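Local coordinates for caprin-1 (Homo sapiens, PDB 4WBP), which binds mRNAs and regulates their transport, translation and/or stability, and plays an essential role in the formation of cytoplasmic stress granules, at residues V44-E49 / E107-S112; S53-F58 / K100-I105; L61-R66 / E74-A79. All blocks are in the same frame, centred on the assembly; numbering follows the deposited sequence.

In the fold
All three contacts lie within the Caprin-1 dimerization domain, a mostly helical part of the longer protein, and they are nested along the chain: interaction 3 inside the loop closed by interaction 2, and that inside the loop closed by interaction 1. Interactions 1 and 2 share helix 99-112; their centres are about 11 Å apart and they touch through Leu47 and Ile105. Interactions 2 and 3 share helix 49-62, with centres about 17 Å apart. Interactions 1 and 3, about 26 Å apart between centres, fall on opposite sides of the chain's centre. A buried helix crossing thus lies between a loop anchor and a turn that meets the second subunit.

Interaction 1 of 3, residues V44-E49 / E107-S112; sequences VPILSE and ERVFQS
Ile46 and Leu47, in the loop ahead of helix 49-62, rest their side chains on Val109 and Ser112 of helix 99-112, and the apolar part of the contact comes from these four residues. CD1 of Ile46 reaches the CB of Ser112 at 3.7 Å, and its CG2 branch meets the same methylene at 3.8 Å, so both branches of the isoleucine close on one small group. With CG1 anti to the carbonyl carbon (chi1 -57°) and CG2 anti to the backbone N, both branches can reach the helix. Ser112 suits this place because it is short and turns its hydroxyl back into its own helix, where OG donates to Val109 O at 2.6 Å; OG is also hydrogen-bonded to Tyr114 N. Next along the loop, the buried Leu47 crosses Val109 at a slant, its CD2 lying 3.8 Å from Val109 CG2; two branched aliphatic residues pack here away from water. An alanine in place of Ile46 would probably open a gap beside the CB of Ser112.

The polar part is a single weak hydrogen bond: Arg108 NH1 donates to Ile46 O over 2.8 Å, but the angle at the hydrogen is only 123°. The oxygen lies at the edge of the guanidinium, near its plane. A bend at chi3 (-77°) turns the long arginine chain back toward the loop, and the stronger partner of the group is Glu51, which forms a salt bridge with NH2.

Backbone hydrogen bonds to Leu37 also hold Ile46 and Leu47, and Ser48 is the N-cap residue of helix 49-62. The arrangement is that of an interhelical loop anchored on a neighbouring helix within the helical dimerization domain.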
loop_
_atom_site.group_PDB
_atom_site.type_symbol
_atom_site.label_atom_id
_atom_site.label_comp_id
_atom_site.label_asym_id
_atom_site.label_seq_id
_atom_site.Cartn_x
_atom_site.Cartn_y
_atom_site.Cartn_z
ATOM N N VAL A 44 22.727 12.669 -17.050
ATOM C CA VAL A 44 22.848 11.221 -16.865
ATOM C C VAL A 44 21.554 10.699 -16.250
ATOM O O VAL A 44 21.353 10.725 -15.037
ATOM C CB VAL A 44 24.146 10.730 -16.125
ATOM C CG1 VAL A 44 24.148 11.057 -14.620
ATOM C CG2 VAL A 44 24.343 9.228 -16.359
ATOM N N PRO A 45 20.634 10.285 -17.125
ATOM C CA PRO A 45 19.268 9.907 -16.771
ATOM C C PRO A 45 19.209 8.988 -15.557
ATOM O O PRO A 45 20.061 8.115 -15.382
ATOM C CB PRO A 45 18.799 9.146 -18.010
ATOM C CG PRO A 45 19.577 9.728 -19.137
ATOM C CD PRO A 45 20.887 10.183 -18.574
ATOM N N ILE A 46 18.208 9.208 -14.715
ATOM C CA ILE A 46 17.901 8.279 -13.646
ATOM C C ILE A 46 17.140 7.143 -14.310
ATOM O O ILE A 46 17.273 5.975 -13.938
ATOM C CB ILE A 46 16.999 8.936 -12.587
ATOM C CG1 ILE A 46 17.657 10.199 -12.025
ATOM C CG2 ILE A 46 16.653 7.948 -11.482
ATOM C CD1 ILE A 46 19.032 9.966 -11.446
ATOM N N LEU A 47 16.348 7.512 -15.312
ATOM C CA LEU A 47 15.503 6.584 -16.053
ATOM C C LEU A 47 15.609 6.851 -17.550
ATOM O O LEU A 47 15.919 7.968 -17.960
ATOM C CB LEU A 47 14.045 6.752 -15.634
ATOM C CG LEU A 47 13.602 6.168 -14.297
ATOM C CD1 LEU A 47 12.111 6.374 -14.112
ATOM C CD2 LEU A 47 13.955 4.703 -14.238
ATOM N N SER A 48 15.350 5.832 -18.363
ATOM C CA SER A 48 15.178 6.027 -19.799
ATOM C C SER A 48 13.682 5.840 -20.076
ATOM O O SER A 48 12.981 5.275 -19.242
ATOM C CB SER A 48 16.022 5.013 -20.583
ATOM O OG SER A 48 15.562 3.687 -20.371
ATOM N N GLU A 49 13.192 6.288 -21.232
ATOM C CA GLU A 49 11.763 6.167 -21.549
ATOM C C GLU A 49 11.278 4.725 -21.486
ATOM O O GLU A 49 10.134 4.470 -21.125
ATOM C CB GLU A 49 11.417 6.747 -22.934
ATOM C CG GLU A 49 9.887 6.656 -23.276
ATOM C CD GLU A 49 8.974 7.666 -22.574
ATOM O OE1 GLU A 49 7.885 7.265 -22.090
ATOM O OE2 GLU A 49 9.368 8.838 -22.470
ATOM N N GLU A 107 15.207 0.442 -7.699
ATOM C CA GLU A 107 16.344 0.572 -6.798
ATOM C C GLU A 107 17.119 1.834 -7.141
ATOM O O GLU A 107 17.460 2.626 -6.264
ATOM C CB GLU A 107 17.260 -0.639 -6.951
ATOM C CG GLU A 107 17.162 -1.664 -5.835
ATOM C CD GLU A 107 17.844 -2.970 -6.199
ATOM O OE1 GLU A 107 18.627 -2.982 -7.173
ATOM O OE2 GLU A 107 17.588 -3.988 -5.520
ATOM N N ARG A 108 17.383 2.016 -8.430
ATOM C CA ARG A 108 18.097 3.193 -8.910
ATOM C C ARG A 108 17.300 4.477 -8.674
ATOM O O ARG A 108 17.871 5.521 -8.339
ATOM C CB ARG A 108 18.485 3.018 -10.380
ATOM C CG ARG A 108 19.634 2.032 -10.566
ATOM C CD ARG A 108 20.282 2.130 -11.938
ATOM N NE ARG A 108 19.469 1.493 -12.969
ATOM C CZ ARG A 108 18.579 2.125 -13.726
ATOM N NH1 ARG A 108 18.380 3.427 -13.573
ATOM N NH2 ARG A 108 17.888 1.453 -14.637
ATOM N N VAL A 109 15.983 4.394 -8.838
ATOM C CA VAL A 109 15.116 5.541 -8.577
ATOM C C VAL A 109 15.174 5.947 -7.103
ATOM O O VAL A 109 15.269 7.132 -6.777
ATOM C CB VAL A 109 13.656 5.252 -8.981
ATOM C CG1 VAL A 109 12.744 6.400 -8.564
ATOM C CG2 VAL A 109 13.559 5.001 -10.479
ATOM N N PHE A 110 15.122 4.954 -6.220
ATOM C CA PHE A 110 15.226 5.178 -4.783
ATOM C C PHE A 110 16.571 5.799 -4.447
ATOM O O PHE A 110 16.660 6.725 -3.640
ATOM C CB PHE A 110 15.096 3.856 -4.020
ATOM C CG PHE A 110 13.681 3.381 -3.852
ATOM C CD1 PHE A 110 12.613 4.223 -4.114
ATOM C CD2 PHE A 110 13.422 2.089 -3.425
ATOM C CE1 PHE A 110 11.313 3.781 -3.955
ATOM C CE2 PHE A 110 12.125 1.642 -3.264
ATOM C CZ PHE A 110 11.070 2.489 -3.530
ATOM N N GLN A 111 17.617 5.282 -5.082
ATOM C CA GLN A 111 18.981 5.663 -4.750
ATOM C C GLN A 111 19.355 7.007 -5.366
ATOM O O GLN A 111 20.381 7.591 -5.018
ATOM C CB GLN A 111 19.947 4.573 -5.217
ATOM C CG GLN A 111 19.914 3.322 -4.349
ATOM C CD GLN A 111 20.697 2.170 -4.948
ATOM O OE1 GLN A 111 21.481 2.354 -5.878
ATOM N NE2 GLN A 111 20.481 0.971 -4.419
ATOM N N SER A 112 18.516 7.496 -6.274
ATOM C CA SER A 112 18.712 8.824 -6.849
ATOM C C SER A 112 18.433 9.914 -5.818
ATOM O O SER A 112 18.966 11.020 -5.914
ATOM C CB SER A 112 17.803 9.022 -8.063
ATOM O OG SER A 112 16.474 9.297 -7.660
#

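Interaction 2 of 3, residues S53-F58 / K100-I105; sequences SLLDEF and KVLKEI
Leu102 points from helix 99-112 toward helix 49-62 and spreads its two methyls over different partners. CD1 approaches Phe58 obliquely, 3.5 Å from the ring atom CD1 of Phe58, while CD2 turns to the CB of Leu54 at 4.0 Å. The forked end of a leucine suits a place between an aromatic ring and an aliphatic chain, because each methyl can serve a separate neighbour. On the phenylalanine side, CG stands anti to the backbone N (chi1 -179°), which carries the ring out toward the other helix; the long axis of Phe58 then runs aslant to that of Leu102.

Leu55 and Ile105 are set differently: they run past one another in opposite senses. Leu55 leaves its backbone across the line to helix 99-112, but its end comes closer, and CD1 lies 4.0 Å from CG2 of Ile105. The beta-branch of Ile105 is what makes this touch, since CG2 leaves directly from CB and lies anti to the backbone N. Looser approaches complete the set: Leu54 CD1 to Ile105 CD1 at 4.5 Å, and the CD2 methyls of Leu55 and Leu102 at 4.4 Å.

The contact across the two segments is wholly apolar, as befits a site where four of the five touching residues are buried. The short helical segments pass at 10.9 Å between axes with a signed crossing angle of -111°, a steep crossing that concentrates the contact on a few large side chains.

Other parts of the chain close in around the crossing. Leu86 of helix 77-88 packs on both Phe58 and Leu102, Cys95 between the short strands 93-94 and 97-98 touches Leu54 and Phe58, and Leu28, following helix 3-27, reaches Leu55.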
loop_
_atom_site.group_PDB
_atom_site.type_symbol
_atom_site.label_atom_id
_atom_site.label_comp_id
_atom_site.label_asym_id
_atom_site.label_seq_id
_atom_site.Cartn_x
_atom_site.Cartn_y
_atom_site.Cartn_z
ATOM N N SER A 53 8.484 3.641 -18.960
ATOM C CA SER A 53 7.348 2.962 -19.579
ATOM C C SER A 53 7.027 1.664 -18.846
ATOM O O SER A 53 5.862 1.367 -18.589
ATOM C CB SER A 53 7.634 2.641 -21.052
ATOM O OG SER A 53 8.001 3.796 -21.784
ATOM N N LEU A 54 8.063 0.883 -18.543
ATOM C CA LEU A 54 7.897 -0.367 -17.811
ATOM C C LEU A 54 7.261 -0.122 -16.446
ATOM O O LEU A 54 6.443 -0.916 -15.983
ATOM C CB LEU A 54 9.235 -1.092 -17.662
ATOM C CG LEU A 54 9.798 -1.695 -18.951
ATOM C CD1 LEU A 54 11.125 -2.395 -18.699
ATOM C CD2 LEU A 54 8.798 -2.651 -19.581
ATOM N N LEU A 55 7.643 0.980 -15.808
ATOM C CA LEU A 55 7.057 1.350 -14.523
ATOM C C LEU A 55 5.601 1.778 -14.685
ATOM O O LEU A 55 4.758 1.470 -13.836
ATOM C CB LEU A 55 7.868 2.459 -13.849
ATOM C CG LEU A 55 9.287 2.091 -13.412
ATOM C CD1 LEU A 55 9.973 3.274 -12.744
ATOM C CD2 LEU A 55 9.256 0.895 -12.473
ATOM N N ASP A 56 5.310 2.480 -15.779
ATOM C CA ASP A 56 3.941 2.870 -16.095
ATOM C C ASP A 56 3.078 1.621 -16.232
ATOM O O ASP A 56 1.937 1.580 -15.769
ATOM C CB ASP A 56 3.900 3.656 -17.406
ATOM C CG ASP A 56 4.619 4.989 -17.319
ATOM O OD1 ASP A 56 4.624 5.597 -16.229
ATOM O OD2 ASP A 56 5.185 5.427 -18.342
ATOM N N GLU A 57 3.642 0.603 -16.877
ATOM C CA GLU A 57 2.946 -0.652 -17.140
ATOM C C GLU A 57 2.752 -1.513 -15.890
ATOM O O GLU A 57 1.699 -2.128 -15.705
ATOM C CB GLU A 57 3.718 -1.452 -18.190
ATOM C CG GLU A 57 2.842 -2.251 -19.132
ATOM C CD GLU A 57 2.082 -1.367 -20.101
ATOM O OE1 GLU A 57 2.620 -0.306 -20.489
ATOM O OE2 GLU A 57 0.946 -1.728 -20.471
ATOM N N PHE A 58 3.771 -1.539 -15.035
ATOM C CA PHE A 58 3.738 -2.297 -13.786
ATOM C C PHE A 58 2.772 -1.672 -12.790
ATOM O O PHE A 58 2.088 -2.378 -12.027
ATOM C CB PHE A 58 5.149 -2.357 -13.188
ATOM C CG PHE A 58 5.242 -3.136 -11.907
ATOM C CD1 PHE A 58 5.402 -4.510 -11.926
ATOM C CD2 PHE A 58 5.196 -2.489 -10.682
ATOM C CE1 PHE A 58 5.500 -5.230 -10.748
ATOM C CE2 PHE A 58 5.295 -3.200 -9.501
ATOM C CZ PHE A 58 5.448 -4.574 -9.534
ATOM N N LYS A 100 13.290 -8.833 -11.571
ATOM C CA LYS A 100 14.663 -8.525 -11.207
ATOM C C LYS A 100 15.054 -7.170 -11.792
ATOM O O LYS A 100 15.587 -6.297 -11.088
ATOM C CB LYS A 100 15.572 -9.621 -11.761
ATOM C CG LYS A 100 17.031 -9.512 -11.377
ATOM C CD LYS A 100 17.802 -10.700 -11.925
ATOM C CE LYS A 100 19.158 -10.855 -11.268
ATOM N NZ LYS A 100 19.818 -12.118 -11.694
ATOM N N VAL A 101 14.767 -6.995 -13.081
ATOM C CA VAL A 101 15.061 -5.747 -13.784
ATOM C C VAL A 101 14.283 -4.582 -13.189
ATOM O O VAL A 101 14.854 -3.529 -12.916
ATOM C CB VAL A 101 14.752 -5.851 -15.295
ATOM C CG1 VAL A 101 14.987 -4.516 -15.985
ATOM C CG2 VAL A 101 15.599 -6.928 -15.937
ATOM N N LEU A 102 12.981 -4.780 -12.996
ATOM C CA LEU A 102 12.133 -3.762 -12.385
ATOM C C LEU A 102 12.647 -3.370 -11.008
ATOM O O LEU A 102 12.643 -2.193 -10.642
ATOM C CB LEU A 102 10.692 -4.253 -12.272
ATOM C CG LEU A 102 9.914 -4.443 -13.573
ATOM C CD1 LEU A 102 8.598 -5.143 -13.297
ATOM C CD2 LEU A 102 9.679 -3.107 -14.262
ATOM N N LYS A 103 13.080 -4.368 -10.244
ATOM C CA LYS A 103 13.621 -4.126 -8.917
ATOM C C LYS A 103 14.884 -3.282 -9.001
ATOM O O LYS A 103 15.083 -2.396 -8.181
ATOM C CB LYS A 103 13.913 -5.438 -8.183
ATOM C CG LYS A 103 14.382 -5.242 -6.750
ATOM C CD LYS A 103 14.745 -6.558 -6.089
ATOM C CE LYS A 103 15.265 -6.340 -4.680
ATOM N NZ LYS A 103 14.220 -5.748 -3.807
ATOM N N GLU A 104 15.727 -3.551 -9.995
ATOM C CA GLU A 104 16.928 -2.741 -10.198
ATOM C C GLU A 104 16.595 -1.300 -10.594
ATOM O O GLU A 104 17.233 -0.354 -10.122
ATOM C CB GLU A 104 17.848 -3.394 -11.234
ATOM C CG GLU A 104 18.442 -4.727 -10.779
ATOM C CD GLU A 104 19.034 -5.527 -11.924
ATOM O OE1 GLU A 104 18.819 -5.141 -13.094
ATOM O OE2 GLU A 104 19.697 -6.552 -11.655
ATOM N N ILE A 105 15.590 -1.142 -11.451
ATOM C CA ILE A 105 15.141 0.177 -11.889
ATOM C C ILE A 105 14.619 1.016 -10.722
ATOM O O ILE A 105 15.058 2.151 -10.502
ATOM C CB ILE A 105 14.034 0.045 -12.953
ATOM C CG1 ILE A 105 14.600 -0.562 -14.239
ATOM C CG2 ILE A 105 13.406 1.386 -13.247
ATOM C CD1 ILE A 105 13.540 -0.984 -15.234
#

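Interaction 3 of 3, residues L61-R66 / E74-A79; sequences LVDPER and EQYEHA
This is an interhelical connection of the Caprin-1 dimerization domain, in which the end of helix 49-62 and the loop after it pack on residues 74-79, beside the second subunit. Where the chain leaves helix 49-62, the small Ala79 allows a close approach: its CB lies 3.6 Å from Val62 O, and the CA atoms of Val62 and Ala79 are 4.3 Å apart. Pro64, just past the helix end, suits a stretch of extended backbone; its ring crosses Tyr76 obliquely, with Pro64 CD 3.7 Å from Tyr76 CE1. Pro64 CG, farther round the ring, lies 3.8 Å from Gln75 NE2, and the two side chains run past each other in opposite directions. One water links the segments, donating to Pro64 O at 2.8 Å and hydrogen-bonded to Tyr76 OH at 2.8 Å.

Tyr23 of the second subunit packs on both Tyr76 and Arg66, and Phe115 O of that subunit accepts from Arg66 NH2. Gln75 is buried, and its OE1 accepts from Asp67 N as well as from Arg66, so the amide pins down the turn. Bends at chi2 in both chains bring amide and guanidinium together, their planes 73° apart. Arg66 NH1, also bonded to Leu70 O, donates to Gln75 OE1 at 2.9 Å, approaching a lone pair in the carbonyl plane with an angle of 142° at the hydrogen.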
loop_
_atom_site.group_PDB
_atom_site.type_symbol
_atom_site.label_atom_id
_atom_site.label_comp_id
_atom_site.label_asym_id
_atom_site.label_seq_id
_atom_site.Cartn_x
_atom_site.Cartn_y
_atom_site.Cartn_z
ATOM N N LEU A 61 -0.560 -2.961 -12.976
ATOM C CA LEU A 61 -0.676 -4.306 -12.440
ATOM C C LEU A 61 -0.827 -4.274 -10.929
ATOM O O LEU A 61 -1.614 -5.037 -10.369
ATOM C CB LEU A 61 0.549 -5.140 -12.814
ATOM C CG LEU A 61 0.832 -5.318 -14.305
ATOM C CD1 LEU A 61 2.098 -6.135 -14.505
ATOM C CD2 LEU A 61 -0.350 -5.973 -14.998
ATOM N N VAL A 62 -0.091 -3.387 -10.262
ATOM C CA VAL A 62 -0.140 -3.372 -8.798
ATOM C C VAL A 62 -1.203 -2.428 -8.236
ATOM O O VAL A 62 -1.531 -2.489 -7.050
ATOM C CB VAL A 62 1.235 -3.079 -8.158
ATOM C CG1 VAL A 62 2.177 -4.241 -8.397
ATOM C CG2 VAL A 62 1.817 -1.777 -8.688
ATOM N N ASP A 63 -1.730 -1.558 -9.092
ATOM C CA ASP A 63 -2.866 -0.712 -8.733
ATOM C C ASP A 63 -3.965 -0.846 -9.779
ATOM O O ASP A 63 -4.256 0.107 -10.504
ATOM C CB ASP A 63 -2.443 0.751 -8.585
ATOM C CG ASP A 63 -3.486 1.591 -7.870
ATOM O OD1 ASP A 63 -4.447 1.010 -7.317
ATOM O OD2 ASP A 63 -3.338 2.830 -7.848
ATOM N N PRO A 64 -4.583 -2.034 -9.861
ATOM C CA PRO A 64 -5.529 -2.309 -10.947
ATOM C C PRO A 64 -6.840 -1.544 -10.788
ATOM O O PRO A 64 -7.257 -1.259 -9.664
ATOM C CB PRO A 64 -5.785 -3.809 -10.804
ATOM C CG PRO A 64 -5.585 -4.078 -9.349
ATOM C CD PRO A 64 -4.469 -3.170 -8.926
ATOM N N GLU A 65 -7.476 -1.221 -11.910
ATOM C CA GLU A 65 -8.785 -0.589 -11.889
ATOM C C GLU A 65 -9.784 -1.555 -11.271
ATOM O O GLU A 65 -9.737 -2.755 -11.535
ATOM C CB GLU A 65 -9.224 -0.251 -13.313
ATOM C CG GLU A 65 -8.315 0.743 -14.025
ATOM C CD GLU A 65 -8.658 0.905 -15.497
ATOM O OE1 GLU A 65 -9.522 0.156 -16.000
ATOM O OE2 GLU A 65 -8.057 1.786 -16.147
ATOM N N ARG A 66 -10.689 -1.031 -10.451
ATOM C CA ARG A 66 -11.692 -1.863 -9.794
ATOM C C ARG A 66 -12.616 -2.579 -10.783
ATOM O O ARG A 66 -13.327 -1.938 -11.556
ATOM C CB ARG A 66 -12.519 -1.018 -8.821
ATOM C CG ARG A 66 -13.536 -1.805 -8.012
ATOM C CD ARG A 66 -12.865 -2.642 -6.934
ATOM N NE ARG A 66 -13.842 -3.361 -6.122
ATOM C CZ ARG A 66 -14.197 -4.625 -6.326
ATOM N NH1 ARG A 66 -13.649 -5.320 -7.313
ATOM N NH2 ARG A 66 -15.097 -5.197 -5.540
ATOM N N GLU A 74 -10.750 -10.373 -3.790
ATOM C CA GLU A 74 -10.206 -11.042 -4.969
ATOM C C GLU A 74 -9.419 -10.061 -5.833
ATOM O O GLU A 74 -8.542 -10.458 -6.601
ATOM C CB GLU A 74 -11.318 -11.678 -5.810
ATOM C CG GLU A 74 -12.108 -12.781 -5.122
ATOM C CD GLU A 74 -13.239 -13.310 -5.992
ATOM O OE1 GLU A 74 -13.936 -12.491 -6.627
ATOM O OE2 GLU A 74 -13.429 -14.545 -6.044
ATOM N N GLN A 75 -9.752 -8.780 -5.704
ATOM C CA GLN A 75 -9.215 -7.726 -6.561
ATOM C C GLN A 75 -7.690 -7.603 -6.535
ATOM O O GLN A 75 -7.064 -7.349 -7.565
ATOM C CB GLN A 75 -9.834 -6.378 -6.176
ATOM C CG GLN A 75 -9.427 -5.212 -7.070
ATOM C CD GLN A 75 -9.951 -5.343 -8.487
ATOM O OE1 GLN A 75 -11.151 -5.216 -8.730
ATOM N NE2 GLN A 75 -9.053 -5.605 -9.431
ATOM N N TYR A 76 -7.094 -7.789 -5.361
ATOM C CA TYR A 76 -5.675 -7.492 -5.181
ATOM C C TYR A 76 -4.762 -8.700 -4.964
ATOM O O TYR A 76 -3.624 -8.539 -4.527
ATOM C CB TYR A 76 -5.493 -6.473 -4.048
ATOM C CG TYR A 76 -6.073 -5.118 -4.381
ATOM C CD1 TYR A 76 -5.395 -4.238 -5.215
ATOM C CD2 TYR A 76 -7.309 -4.725 -3.881
ATOM C CE1 TYR A 76 -5.924 -3.001 -5.532
ATOM C CE2 TYR A 76 -7.846 -3.487 -4.195
ATOM C CZ TYR A 76 -7.149 -2.630 -5.021
ATOM O OH TYR A 76 -7.675 -1.399 -5.342
ATOM N N GLU A 77 -5.253 -9.898 -5.264
ATOM C CA GLU A 77 -4.436 -11.108 -5.170
ATOM C C GLU A 77 -3.202 -11.000 -6.064
ATOM O O GLU A 77 -2.057 -11.089 -5.603
ATOM C CB GLU A 77 -5.266 -12.335 -5.559
ATOM C CG GLU A 77 -4.490 -13.639 -5.558
ATOM C CD GLU A 77 -4.444 -14.289 -4.190
ATOM O OE1 GLU A 77 -5.241 -13.893 -3.313
ATOM O OE2 GLU A 77 -3.609 -15.196 -3.989
ATOM N N HIS A 78 -3.463 -10.778 -7.346
ATOM C CA HIS A 78 -2.432 -10.640 -8.359
ATOM C C HIS A 78 -1.531 -9.442 -8.089
ATOM O O HIS A 78 -0.322 -9.513 -8.289
ATOM C CB HIS A 78 -3.098 -10.519 -9.729
ATOM C CG HIS A 78 -3.675 -11.803 -10.232
ATOM N ND1 HIS A 78 -4.767 -11.860 -11.073
ATOM C CD2 HIS A 78 -3.264 -13.085 -10.070
ATOM C CE1 HIS A 78 -5.025 -13.118 -11.373
ATOM N NE2 HIS A 78 -4.127 -13.882 -10.780
ATOM N N ALA A 79 -2.121 -8.348 -7.620
ATOM C CA ALA A 79 -1.348 -7.174 -7.239
ATOM C C ALA A 79 -0.369 -7.515 -6.118
ATOM O O ALA A 79 0.819 -7.193 -6.198
ATOM C CB ALA A 79 -2.272 -6.043 -6.817
HETATM O O HOH W 1 -9.202 -1.750 -7.703
#